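Local coordinates for mRNA export factor (Human herpesvirus 1, PDB 4YXP), which regulates viral gene expression, mediating nuclear export of viral intronless mRNAs, inhibiting cellular splicing and contributing to the shutoff of host protein synthesis, at residues Ile143-Ala154 / Val192-Val203. Sequence-based numbering, arbitrary orientation.
Sequences IGTTAAVLDNLA and VFVILARLANRV
Two helices of the all-helical C-terminal domain, running roughly antiparallel, meet here around a single knob-into-hole contact: Leu150 is the knob, and Phe193, Leu196, Ala197 and Ala200 form the hole. The axes of 146-154 and 192-203 approach to 8.9 Å at an angle of 141°, and small residues permit this closeness where Ala147 CB meets Ala200 CB at 4.0 Å. With its CG anti to the backbone N (chi1 175°), Leu150 divides its two methyls across the opposite helix. Leu150 CD1 comes obliquely to the Phe193 ring, 3.6 Å from Phe193 CD1, while Leu150 CD2 lies over the backbone of Ala197, 3.8 Å from Ala197 CA. The ring of Phe193 turns its edge to the chain at Leu153 and Ala154, its CE1 lying 3.7 Å from Ala154 N; Leu173 and Cys177 of helix 173-179 also touch it. Toward the N-terminal end of 146-154, Thr146 uses both its branches. Its CG2 packs 3.3 Å from Leu196 O, whereas OG1 donates to Ile143 O (2.8 Å), a carbonyl gripped a second time by Thr146 N from the same face; the OG1 bond ties the hydroxyl back to its own segment, beside Leu199 CD2. Val203 then closes the row, its CG2 3.9 Å from Ile143 CG2. No hydrogen bond joins the segments; helix 188-204, within the zinc-finger region, packs against helix 146-167, which carries the zinc ligand Cys163, by apolar interdigitation as in helical-bundle cores.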
ATOM      1  N   ILE B 143       0.578  -5.663 -17.991  1.00 22.34           N
ATOM      2  CA  ILE B 143       1.992  -5.326 -17.868  1.00 23.45           C
ATOM      3  C   ILE B 143       2.144  -3.897 -17.341  1.00 24.30           C
ATOM      4  O   ILE B 143       3.019  -3.620 -16.512  1.00 25.34           O
ATOM      5  CB  ILE B 143       2.720  -5.515 -19.214  1.00 25.13           C
ATOM      6  CG1 ILE B 143       2.701  -7.002 -19.601  1.00 28.79           C
ATOM      7  CG2 ILE B 143       4.154  -4.997 -19.135  1.00 25.21           C
ATOM      8  CD1 ILE B 143       3.286  -7.310 -20.957  1.00 33.19           C
ATOM      9  N   GLY B 144       1.280  -3.000 -17.809  1.00 24.04           N
ATOM     10  CA  GLY B 144       1.376  -1.593 -17.458  1.00 23.15           C
ATOM     11  C   GLY B 144       1.168  -1.249 -15.987  1.00 22.02           C
ATOM     12  O   GLY B 144       1.558  -0.166 -15.541  1.00 22.10           O
ATOM     13  N   THR B 145       0.551  -2.149 -15.228  1.00 20.45           N
ATOM     14  CA  THR B 145       0.268  -1.874 -13.814  1.00 20.59           C
ATOM     15  C   THR B 145       1.158  -2.687 -12.877  1.00 20.28           C
ATOM     16  O   THR B 145       0.834  -2.866 -11.702  1.00 20.92           O
ATOM     17  CB  THR B 145      -1.209  -2.154 -13.465  1.00 21.26           C
ATOM     18  OG1 THR B 145      -1.557  -3.492 -13.844  1.00 23.42           O
ATOM     19  CG2 THR B 145      -2.130  -1.166 -14.179  1.00 21.89           C
ATOM     20  N   THR B 146       2.290  -3.164 -13.388  1.00 20.29           N
ATOM     21  CA  THR B 146       3.227  -3.930 -12.568  1.00 19.75           C
ATOM     22  C   THR B 146       3.640  -3.141 -11.318  1.00 18.18           C
ATOM     23  O   THR B 146       3.724  -3.699 -10.223  1.00 17.26           O
ATOM     24  CB  THR B 146       4.487  -4.319 -13.372  1.00 21.94           C
ATOM     25  OG1 THR B 146       4.119  -5.189 -14.451  1.00 22.59           O
ATOM     26  CG2 THR B 146       5.510  -5.035 -12.491  1.00 22.29           C
ATOM     27  N   ALA B 147       3.890  -1.848 -11.484  1.00 18.66           N
ATOM     28  CA  ALA B 147       4.339  -1.005 -10.375  1.00 21.66           C
ATOM     29  C   ALA B 147       3.324  -0.971  -9.235  1.00 22.12           C
ATOM     30  O   ALA B 147       3.693  -0.769  -8.078  1.00 23.77           O
ATOM     31  CB  ALA B 147       4.614   0.407 -10.864  1.00 23.02           C
ATOM     32  N   ALA B 148       2.050  -1.163  -9.561  1.00 20.11           N
ATOM     33  CA  ALA B 148       0.988  -1.084  -8.565  1.00 20.60           C
ATOM     34  C   ALA B 148       1.017  -2.281  -7.615  1.00 20.73           C
ATOM     35  O   ALA B 148       0.897  -2.120  -6.398  1.00 20.48           O
ATOM     36  CB  ALA B 148      -0.364  -0.984  -9.246  1.00 22.82           C
ATOM     37  N   VAL B 149       1.176  -3.483  -8.164  1.00 21.24           N
ATOM     38  CA  VAL B 149       1.231  -4.675  -7.323  1.00 21.85           C
ATOM     39  C   VAL B 149       2.569  -4.688  -6.579  1.00 20.47           C
ATOM     40  O   VAL B 149       2.635  -5.102  -5.419  1.00 20.26           O
ATOM     41  CB  VAL B 149       0.988  -5.982  -8.144  1.00 23.49           C
ATOM     42  CG1 VAL B 149       1.825  -6.026  -9.410  1.00 25.75           C
ATOM     43  CG2 VAL B 149       1.240  -7.219  -7.282  1.00 23.44           C
ATOM     44  N   LEU B 150       3.625  -4.201  -7.226  1.00 21.00           N
ATOM     45  CA  LEU B 150       4.920  -4.044  -6.563  1.00 20.81           C
ATOM     46  C   LEU B 150       4.814  -3.158  -5.321  1.00 20.40           C
ATOM     47  O   LEU B 150       5.239  -3.552  -4.232  1.00 21.96           O
ATOM     48  CB  LEU B 150       5.950  -3.458  -7.531  1.00 22.83           C
ATOM     49  CG  LEU B 150       7.323  -3.115  -6.949  1.00 25.24           C
ATOM     50  CD1 LEU B 150       7.978  -4.345  -6.331  1.00 24.50           C
ATOM     51  CD2 LEU B 150       8.220  -2.516  -8.022  1.00 27.95           C
ATOM     52  N   ASP B 151       4.254  -1.961  -5.486  1.00 19.35           N
ATOM     53  CA  ASP B 151       4.117  -1.015  -4.373  1.00 21.02           C
ATOM     54  C   ASP B 151       3.268  -1.588  -3.242  1.00 20.50           C
ATOM     55  O   ASP B 151       3.597  -1.436  -2.058  1.00 20.30           O
ATOM     56  CB  ASP B 151       3.496   0.304  -4.851  1.00 25.54           C
ATOM     57  CG  ASP B 151       4.494   1.205  -5.557  1.00 30.50           C
ATOM     58  OD1 ASP B 151       5.689   0.839  -5.634  1.00 33.07           O
ATOM     59  OD2 ASP B 151       4.082   2.292  -6.022  1.00 31.86           O
ATOM     60  N   ASN B 152       2.165  -2.234  -3.605  1.00 20.07           N
ATOM     61  CA  ASN B 152       1.255  -2.795  -2.616  1.00 22.18           C
ATOM     62  C   ASN B 152       1.928  -3.892  -1.786  1.00 21.00           C
ATOM     63  O   ASN B 152       1.861  -3.875  -0.554  1.00 21.49           O
ATOM     64  CB  ASN B 152       0.001  -3.349  -3.302  1.00 24.45           C
ATOM     65  CG  ASN B 152      -1.175  -3.476  -2.347  1.00 28.31           C
ATOM     66  OD1 ASN B 152      -1.184  -2.878  -1.268  1.00 33.98           O
ATOM     67  ND2 ASN B 152      -2.175  -4.246  -2.741  1.00 26.62           N
ATOM     68  N   LEU B 153       2.579  -4.841  -2.453  1.00 19.31           N
ATOM     69  CA  LEU B 153       3.249  -5.932  -1.745  1.00 20.29           C
ATOM     70  C   LEU B 153       4.390  -5.409  -0.876  1.00 19.90           C
ATOM     71  O   LEU B 153       4.615  -5.900   0.233  1.00 20.64           O
ATOM     72  CB  LEU B 153       3.786  -6.978  -2.727  1.00 21.44           C
ATOM     73  CG  LEU B 153       2.759  -7.926  -3.362  1.00 21.78           C
ATOM     74  CD1 LEU B 153       3.418  -8.787  -4.435  1.00 22.48           C
ATOM     75  CD2 LEU B 153       2.097  -8.808  -2.316  1.00 21.41           C
ATOM     76  N   ALA B 154       5.114  -4.417  -1.381  1.00 19.63           N
ATOM     77  CA  ALA B 154       6.215  -3.828  -0.628  1.00 21.31           C
ATOM     78  C   ALA B 154       5.707  -3.143   0.643  1.00 22.44           C
ATOM     79  O   ALA B 154       6.314  -3.263   1.707  1.00 22.55           O
ATOM     80  CB  ALA B 154       6.976  -2.838  -1.493  1.00 22.28           C
ATOM     81  N   VAL B 192      10.331 -12.330  -6.582  1.00 23.96           N
ATOM     82  CA  VAL B 192       9.133 -11.536  -6.800  1.00 23.30           C
ATOM     83  C   VAL B 192       9.474 -10.049  -6.912  1.00 22.58           C
ATOM     84  O   VAL B 192       9.013  -9.363  -7.818  1.00 20.75           O
ATOM     85  CB  VAL B 192       8.100 -11.784  -5.679  1.00 24.35           C
ATOM     86  CG1 VAL B 192       6.946 -10.786  -5.760  1.00 24.14           C
ATOM     87  CG2 VAL B 192       7.564 -13.206  -5.766  1.00 25.47           C
ATOM     88  N   PHE B 193      10.287  -9.540  -6.001  1.00 22.56           N
ATOM     89  CA  PHE B 193      10.505  -8.101  -5.970  1.00 22.26           C
ATOM     90  C   PHE B 193      11.496  -7.633  -7.037  1.00 21.96           C
ATOM     91  O   PHE B 193      11.302  -6.573  -7.626  1.00 22.14           O
ATOM     92  CB  PHE B 193      10.937  -7.678  -4.565  1.00 23.00           C
ATOM     93  CG  PHE B 193       9.783  -7.577  -3.615  1.00 22.97           C
ATOM     94  CD1 PHE B 193       8.995  -6.439  -3.595  1.00 23.36           C
ATOM     95  CD2 PHE B 193       9.446  -8.638  -2.791  1.00 22.89           C
ATOM     96  CE1 PHE B 193       7.907  -6.347  -2.740  1.00 24.14           C
ATOM     97  CE2 PHE B 193       8.360  -8.552  -1.938  1.00 23.45           C
ATOM     98  CZ  PHE B 193       7.591  -7.406  -1.912  1.00 24.13           C
ATOM     99  N   VAL B 194      12.521  -8.427  -7.324  1.00 22.95           N
ATOM    100  CA  VAL B 194      13.481  -8.060  -8.359  1.00 23.79           C
ATOM    101  C   VAL B 194      12.813  -8.091  -9.742  1.00 23.24           C
ATOM    102  O   VAL B 194      12.989  -7.176 -10.549  1.00 23.49           O
ATOM    103  CB  VAL B 194      14.718  -8.978  -8.324  1.00 26.67           C
ATOM    104  CG1 VAL B 194      15.612  -8.738  -9.544  1.00 28.01           C
ATOM    105  CG2 VAL B 194      15.511  -8.740  -7.051  1.00 28.06           C
ATOM    106  N   ILE B 195      12.046  -9.139 -10.016  1.00 22.81           N
ATOM    107  CA  ILE B 195      11.415  -9.275 -11.328  1.00 23.39           C
ATOM    108  C   ILE B 195      10.375  -8.179 -11.536  1.00 22.79           C
ATOM    109  O   ILE B 195      10.359  -7.524 -12.578  1.00 22.33           O
ATOM    110  CB  ILE B 195      10.796 -10.675 -11.506  1.00 24.06           C
ATOM    111  CG1 ILE B 195      11.892 -11.744 -11.514  1.00 23.93           C
ATOM    112  CG2 ILE B 195       9.976 -10.751 -12.797  1.00 26.18           C
ATOM    113  CD1 ILE B 195      12.933 -11.586 -12.625  1.00 25.51           C
ATOM    114  N   LEU B 196       9.506  -7.971 -10.555  1.00 23.80           N
ATOM    115  CA  LEU B 196       8.497  -6.923 -10.666  1.00 24.91           C
ATOM    116  C   LEU B 196       9.151  -5.545 -10.800  1.00 25.33           C
ATOM    117  O   LEU B 196       8.671  -4.701 -11.554  1.00 25.72           O
ATOM    118  CB  LEU B 196       7.553  -6.940  -9.461  1.00 25.64           C
ATOM    119  CG  LEU B 196       6.605  -8.133  -9.315  1.00 25.40           C
ATOM    120  CD1 LEU B 196       5.670  -7.905  -8.138  1.00 24.71           C
ATOM    121  CD2 LEU B 196       5.803  -8.390 -10.586  1.00 25.24           C
ATOM    122  N   ALA B 197      10.242  -5.316 -10.073  1.00 24.79           N
ATOM    123  CA  ALA B 197      10.933  -4.031 -10.139  1.00 25.04           C
ATOM    124  C   ALA B 197      11.542  -3.816 -11.523  1.00 25.35           C
ATOM    125  O   ALA B 197      11.490  -2.711 -12.066  1.00 25.13           O
ATOM    126  CB  ALA B 197      12.009  -3.941  -9.071  1.00 24.46           C
ATOM    127  N   ARG B 198      12.125  -4.871 -12.084  1.00 25.94           N
ATOM    128  CA  ARG B 198      12.715  -4.792 -13.414  1.00 26.20           C
ATOM    129  C   ARG B 198      11.635  -4.496 -14.447  1.00 26.17           C
ATOM    130  O   ARG B 198      11.792  -3.610 -15.279  1.00 26.30           O
ATOM    131  CB  ARG B 198      13.445  -6.091 -13.767  1.00 26.34           C
ATOM    132  CG  ARG B 198      14.783  -6.254 -13.065  1.00 26.19           C
ATOM    133  CD  ARG B 198      15.339  -7.667 -13.215  1.00 26.18           C
ATOM    134  NE  ARG B 198      15.639  -8.030 -14.599  1.00 26.98           N
ATOM    135  CZ  ARG B 198      16.805  -7.818 -15.205  1.00 28.76           C
ATOM    136  NH1 ARG B 198      17.802  -7.220 -14.566  1.00 29.57           N
ATOM    137  NH2 ARG B 198      16.976  -8.200 -16.466  1.00 29.41           N
ATOM    138  N   LEU B 199      10.534  -5.237 -14.381  1.00 25.18           N
ATOM    139  CA  LEU B 199       9.442  -5.056 -15.328  1.00 25.36           C
ATOM    140  C   LEU B 199       8.846  -3.652 -15.191  1.00 23.75           C
ATOM    141  O   LEU B 199       8.628  -2.968 -16.186  1.00 22.39           O
ATOM    142  CB  LEU B 199       8.368  -6.126 -15.115  1.00 25.33           C
ATOM    143  CG  LEU B 199       7.221  -6.177 -16.126  1.00 26.73           C
ATOM    144  CD1 LEU B 199       7.741  -6.366 -17.548  1.00 27.14           C
ATOM    145  CD2 LEU B 199       6.254  -7.294 -15.769  1.00 27.91           C
ATOM    146  N   ALA B 200       8.598  -3.219 -13.958  1.00 23.14           N
ATOM    147  CA  ALA B 200       8.044  -1.888 -13.722  1.00 23.78           C
ATOM    148  C   ALA B 200       8.971  -0.804 -14.266  1.00 26.66           C
ATOM    149  O   ALA B 200       8.512   0.207 -14.805  1.00 29.67           O
ATOM    150  CB  ALA B 200       7.791  -1.669 -12.237  1.00 23.10           C
ATOM    151  N   ASN B 201      10.274  -1.019 -14.129  1.00 27.43           N
ATOM    152  CA  ASN B 201      11.260  -0.055 -14.601  1.00 29.66           C
ATOM    153  C   ASN B 201      11.174   0.131 -16.114  1.00 30.06           C
ATOM    154  O   ASN B 201      11.184   1.257 -16.603  1.00 30.24           O
ATOM    155  CB  ASN B 201      12.675  -0.489 -14.209  1.00 30.53           C
ATOM    156  CG  ASN B 201      13.743   0.418 -14.788  1.00 31.65           C
ATOM    157  OD1 ASN B 201      14.367   0.098 -15.803  1.00 32.43           O
ATOM    158  ND2 ASN B 201      13.955   1.562 -14.150  1.00 31.57           N
ATOM    159  N   ARG B 202      11.090  -0.972 -16.851  1.00 29.47           N
ATOM    160  CA  ARG B 202      11.011  -0.898 -18.308  1.00 31.64           C
ATOM    161  C   ARG B 202       9.713  -0.220 -18.739  1.00 29.73           C
ATOM    162  O   ARG B 202       9.686   0.514 -19.729  1.00 30.12           O
ATOM    163  CB  ARG B 202      11.099  -2.289 -18.936  1.00 37.44           C
ATOM    164  CG  ARG B 202      12.308  -3.106 -18.516  1.00 45.61           C
ATOM    165  CD  ARG B 202      13.623  -2.457 -18.909  1.00 54.99           C
ATOM    166  NE  ARG B 202      14.750  -3.345 -18.630  1.00 62.75           N
ATOM    167  CZ  ARG B 202      15.272  -3.543 -17.421  1.00 67.30           C
ATOM    168  NH1 ARG B 202      14.774  -2.914 -16.363  1.00 67.64           N
ATOM    169  NH2 ARG B 202      16.294  -4.375 -17.269  1.00 69.34           N
ATOM    170  N   VAL B 203       8.637  -0.471 -18.000  1.00 28.27           N
ATOM    171  CA  VAL B 203       7.350   0.149 -18.302  1.00 29.06           C
ATOM    172  C   VAL B 203       7.466   1.668 -18.205  1.00 33.58           C
ATOM    173  O   VAL B 203       7.055   2.388 -19.117  1.00 33.08           O
ATOM    174  CB  VAL B 203       6.240  -0.378 -17.368  1.00 26.03           C
ATOM    175  CG1 VAL B 203       4.976   0.477 -17.480  1.00 26.44           C
ATOM    176  CG2 VAL B 203       5.917  -1.830 -17.697  1.00 25.54           C
TER